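Local coordinates for protein nitroalkane oxidase (Podospora anserina, PDB 3MKH) that oxidises nitroalkanes to aldehydes or ketones with FAD, releasing nitrite and turning molecular oxygen into hydrogen peroxide, at residues A[165-170]-A[242-247]. Numbering follows the deposited sequence.
Sequences NGEKMW and HVRYTN. With FAD (flavin-adenine dinucleotide), chain E.
The H242 imidazole meets E167 at its edge: NE2 donates to OE1 at 2.8 Å, with OE1 in the ring plane yet NE2 standing well above the carboxylate plane, the two planes 64° apart. M169 SD approaches the same ring obliquely, 4.8 Å from its centroid. The R244 guanidinium also uses an edge, NE and NH2 both donating to E167 OE2 in a side-on salt bridge, the latter at 2.8 Å; a bend at chi3 (-66°) in an otherwise extended chain turns these nitrogens back to the carboxylate. On the sheet's other face the Y245 ring takes K168 CG at its edge, Y245 CE1 to K168 CG 4.0 Å, while K168 NZ runs on to E136 and the carbonyls of F134 and V188. Between these faces, antiparallel strands 165-168 and 242-246 pair G166 with Y245 and K168 with V243 through two backbone bonds each. G166 adopts backbone angles at which a side chain would jam against the preceding carbonyl. At the corner, N247 N donates almost straight to N165 OD1 at 2.6 Å, from above its amide plane. Beyond K168, W170 O lies 2.9 Å from FAD C10, so this pairing adjoins the flavin site of the acyl-CoA dehydrogenase-type beta domain. Were E167 replaced by an alanine, R244 would probably lose this countercharge and H242 NE2 this acceptor. Sharing one carboxylate between histidine and arginine probably favours its ionised form, tying three side chains together across the strands.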
loop_
_atom_site.group_PDB
_atom_site.type_symbol
_atom_site.label_atom_id
_atom_site.label_comp_id
_atom_site.label_asym_id
_atom_site.label_seq_id
_atom_site.Cartn_x
_atom_site.Cartn_y
_atom_site.Cartn_z
ATOM N N ASN A 165 32.397 -28.015 -13.686
ATOM C CA ASN A 165 33.079 -26.733 -13.585
ATOM C C ASN A 165 32.072 -25.598 -13.440
ATOM O O ASN A 165 31.069 -25.533 -14.163
ATOM C CB ASN A 165 33.934 -26.469 -14.831
ATOM C CG ASN A 165 35.187 -27.314 -14.876
ATOM O OD1 ASN A 165 36.127 -27.089 -14.118
ATOM N ND2 ASN A 165 35.208 -28.297 -15.770
ATOM N N GLY A 166 32.343 -24.686 -12.518
ATOM C CA GLY A 166 31.516 -23.503 -12.419
ATOM C C GLY A 166 31.607 -22.814 -11.077
ATOM O O GLY A 166 32.130 -23.371 -10.109
ATOM N N GLU A 167 31.090 -21.592 -11.036
ATOM C CA GLU A 167 31.005 -20.827 -9.815
ATOM C C GLU A 167 29.575 -20.761 -9.317
ATOM O O GLU A 167 28.635 -20.616 -10.094
ATOM C CB GLU A 167 31.559 -19.417 -10.031
ATOM C CG GLU A 167 33.020 -19.443 -10.378
ATOM C CD GLU A 167 33.633 -18.067 -10.560
ATOM O OE1 GLU A 167 32.922 -17.042 -10.409
ATOM O OE2 GLU A 167 34.845 -18.030 -10.857
ATOM N N LYS A 168 29.420 -20.869 -8.004
ATOM C CA LYS A 168 28.112 -20.813 -7.388
ATOM C C LYS A 168 28.181 -19.762 -6.300
ATOM O O LYS A 168 29.256 -19.452 -5.808
ATOM C CB LYS A 168 27.771 -22.183 -6.781
ATOM C CG LYS A 168 27.536 -23.279 -7.835
ATOM C CD LYS A 168 26.272 -22.992 -8.650
ATOM C CE LYS A 168 25.828 -24.211 -9.511
ATOM N NZ LYS A 168 24.643 -23.807 -10.354
ATOM N N MET A 169 27.038 -19.206 -5.923
ATOM C CA MET A 169 27.020 -18.211 -4.859
ATOM C C MET A 169 25.676 -18.308 -4.166
ATOM O O MET A 169 24.689 -18.695 -4.799
ATOM C CB MET A 169 27.220 -16.811 -5.456
ATOM C CG MET A 169 27.344 -15.678 -4.424
ATOM S SD MET A 169 27.762 -14.116 -5.256
ATOM C CE MET A 169 27.635 -12.941 -3.902
ATOM N N TRP A 170 25.665 -18.006 -2.869
ATOM C CA TRP A 170 24.463 -17.967 -2.038
ATOM C C TRP A 170 23.973 -19.344 -1.575
ATOM O O TRP A 170 22.985 -19.432 -0.854
ATOM C CB TRP A 170 23.306 -17.233 -2.732
ATOM C CG TRP A 170 23.574 -15.775 -3.090
ATOM C CD1 TRP A 170 23.734 -15.262 -4.349
ATOM C CD2 TRP A 170 23.673 -14.666 -2.190
ATOM N NE1 TRP A 170 23.957 -13.907 -4.282
ATOM C CE2 TRP A 170 23.911 -13.514 -2.971
ATOM C CE3 TRP A 170 23.594 -14.532 -0.798
ATOM C CZ2 TRP A 170 24.072 -12.249 -2.410
ATOM C CZ3 TRP A 170 23.755 -13.269 -0.241
ATOM C CH2 TRP A 170 23.987 -12.145 -1.047
ATOM N N HIS A 242 30.559 -17.218 -2.268
ATOM C CA HIS A 242 30.869 -17.321 -3.685
ATOM C C HIS A 242 31.988 -18.352 -3.768
ATOM O O HIS A 242 33.055 -18.164 -3.155
ATOM C CB HIS A 242 31.316 -15.952 -4.205
ATOM C CG HIS A 242 31.699 -15.938 -5.654
ATOM N ND1 HIS A 242 32.279 -14.840 -6.257
ATOM C CD2 HIS A 242 31.599 -16.889 -6.615
ATOM C CE1 HIS A 242 32.507 -15.111 -7.531
ATOM N NE2 HIS A 242 32.108 -16.351 -7.771
ATOM N N VAL A 243 31.746 -19.454 -4.485
ATOM C CA VAL A 243 32.686 -20.585 -4.506
ATOM C C VAL A 243 32.964 -21.012 -5.934
ATOM O O VAL A 243 32.259 -20.597 -6.856
ATOM C CB VAL A 243 32.142 -21.812 -3.742
ATOM C CG1 VAL A 243 31.822 -21.449 -2.315
ATOM C CG2 VAL A 243 30.882 -22.391 -4.459
ATOM N N ARG A 244 33.987 -21.842 -6.122
ATOM C CA ARG A 244 34.311 -22.373 -7.452
ATOM C C ARG A 244 34.609 -23.877 -7.409
ATOM O O ARG A 244 35.411 -24.350 -6.596
ATOM C CB ARG A 244 35.488 -21.616 -8.094
ATOM C CG ARG A 244 35.831 -22.096 -9.509
ATOM C CD ARG A 244 37.095 -21.411 -10.075
ATOM N NE ARG A 244 36.914 -19.977 -10.290
ATOM C CZ ARG A 244 37.803 -19.048 -9.945
ATOM N NH1 ARG A 244 38.943 -19.394 -9.359
ATOM N NH2 ARG A 244 37.547 -17.768 -10.178
ATOM N N TYR A 245 33.919 -24.619 -8.266
ATOM C CA TYR A 245 34.214 -26.023 -8.525
ATOM C C TYR A 245 35.096 -26.085 -9.772
ATOM O O TYR A 245 34.706 -25.585 -10.827
ATOM C CB TYR A 245 32.912 -26.791 -8.788
ATOM C CG TYR A 245 31.990 -26.823 -7.589
ATOM C CD1 TYR A 245 30.996 -25.874 -7.426
ATOM C CD2 TYR A 245 32.129 -27.798 -6.612
ATOM C CE1 TYR A 245 30.155 -25.899 -6.309
ATOM C CE2 TYR A 245 31.300 -27.828 -5.499
ATOM C CZ TYR A 245 30.314 -26.883 -5.358
ATOM O OH TYR A 245 29.502 -26.918 -4.245
ATOM N N THR A 246 36.277 -26.682 -9.660
ATOM C CA THR A 246 37.161 -26.807 -10.820
ATOM C C THR A 246 37.511 -28.252 -11.138
ATOM O O THR A 246 38.085 -28.949 -10.311
ATOM C CB THR A 246 38.471 -26.042 -10.615
ATOM O OG1 THR A 246 38.168 -24.674 -10.348
ATOM C CG2 THR A 246 39.338 -26.127 -11.878
ATOM N N ASN A 247 37.184 -28.672 -12.357
ATOM C CA ASN A 247 37.385 -30.052 -12.802
ATOM C C ASN A 247 37.087 -31.102 -11.741
ATOM O O ASN A 247 37.912 -31.975 -11.450
ATOM C CB ASN A 247 38.782 -30.237 -13.397
ATOM C CG ASN A 247 38.936 -29.529 -14.735
ATOM O OD1 ASN A 247 39.993 -28.967 -15.035
ATOM N ND2 ASN A 247 37.876 -29.539 -15.540
HETATM P PA FAD E . 18.331 -13.146 -9.868
HETATM O O1A FAD E . 18.639 -13.892 -11.086
HETATM O O2A FAD E . 19.429 -12.701 -9.008
HETATM O O5B FAD E . 17.438 -11.874 -10.273
HETATM C C5B FAD E . 17.597 -10.622 -9.609
HETATM C C4B FAD E . 16.458 -9.632 -9.916
HETATM O O4B FAD E . 16.475 -9.318 -11.316
HETATM C C3B FAD E . 15.087 -10.249 -9.652
HETATM O O3B FAD E . 14.691 -9.991 -8.304
HETATM C C2B FAD E . 14.194 -9.476 -10.605
HETATM O O2B FAD E . 13.773 -8.257 -10.001
HETATM C C1B FAD E . 15.112 -9.180 -11.790
HETATM N N9A FAD E . 14.839 -10.179 -12.861
HETATM C C8A FAD E . 15.704 -11.063 -13.349
HETATM N N7A FAD E . 15.117 -11.797 -14.285
HETATM C C5A FAD E . 13.863 -11.376 -14.398
HETATM C C6A FAD E . 12.792 -11.750 -15.198
HETATM N N6A FAD E . 12.919 -12.732 -16.081
HETATM N N1A FAD E . 11.629 -11.103 -15.067
HETATM C C2A FAD E . 11.495 -10.124 -14.191
HETATM N N3A FAD E . 12.496 -9.742 -13.415
HETATM C C4A FAD E . 13.685 -10.347 -13.493
HETATM N N1 FAD E . 20.604 -20.395 -3.298
HETATM C C2 FAD E . 20.784 -21.763 -3.452
HETATM O O2 FAD E . 21.030 -22.218 -4.560
HETATM N N3 FAD E . 20.679 -22.611 -2.353
HETATM C C4 FAD E . 20.403 -22.097 -1.088
HETATM O O4 FAD E . 20.318 -22.854 -0.125
HETATM C C4X FAD E . 20.224 -20.729 -0.935
HETATM N N5 FAD E . 19.939 -20.179 0.318
HETATM C C5X FAD E . 20.105 -18.804 0.512
HETATM C C6 FAD E . 20.166 -18.265 1.794
HETATM C C7 FAD E . 20.337 -16.897 1.969
HETATM C C7M FAD E . 20.410 -16.295 3.369
HETATM C C8 FAD E . 20.445 -16.069 0.860
HETATM C C8M FAD E . 20.635 -14.563 1.039
HETATM C C9 FAD E . 20.376 -16.608 -0.416
HETATM C C9A FAD E . 20.209 -17.973 -0.592
HETATM N N10 FAD E . 20.146 -18.516 -1.874
HETATM C C10 FAD E . 20.324 -19.884 -2.038
HETATM C "C1'" FAD E . 19.878 -17.661 -3.055
HETATM C "C2'" FAD E . 18.374 -17.484 -3.272
HETATM O "O2'" FAD E . 17.773 -18.742 -3.558
HETATM C "C3'" FAD E . 18.043 -16.480 -4.388
HETATM O "O3'" FAD E . 16.645 -16.228 -4.359
HETATM C "C4'" FAD E . 18.412 -16.972 -5.795
HETATM O "O4'" FAD E . 19.799 -16.776 -6.037
HETATM C "C5'" FAD E . 17.612 -16.207 -6.855
HETATM O "O5'" FAD E . 17.771 -14.794 -6.707
HETATM P P FAD E . 16.829 -13.779 -7.496
HETATM O O1P FAD E . 15.444 -14.250 -7.372
HETATM O O2P FAD E . 17.149 -12.414 -7.079
HETATM O O3P FAD E . 17.293 -14.036 -9.020
HETATM O O HOH W 1 38.332 -26.031 -15.886
#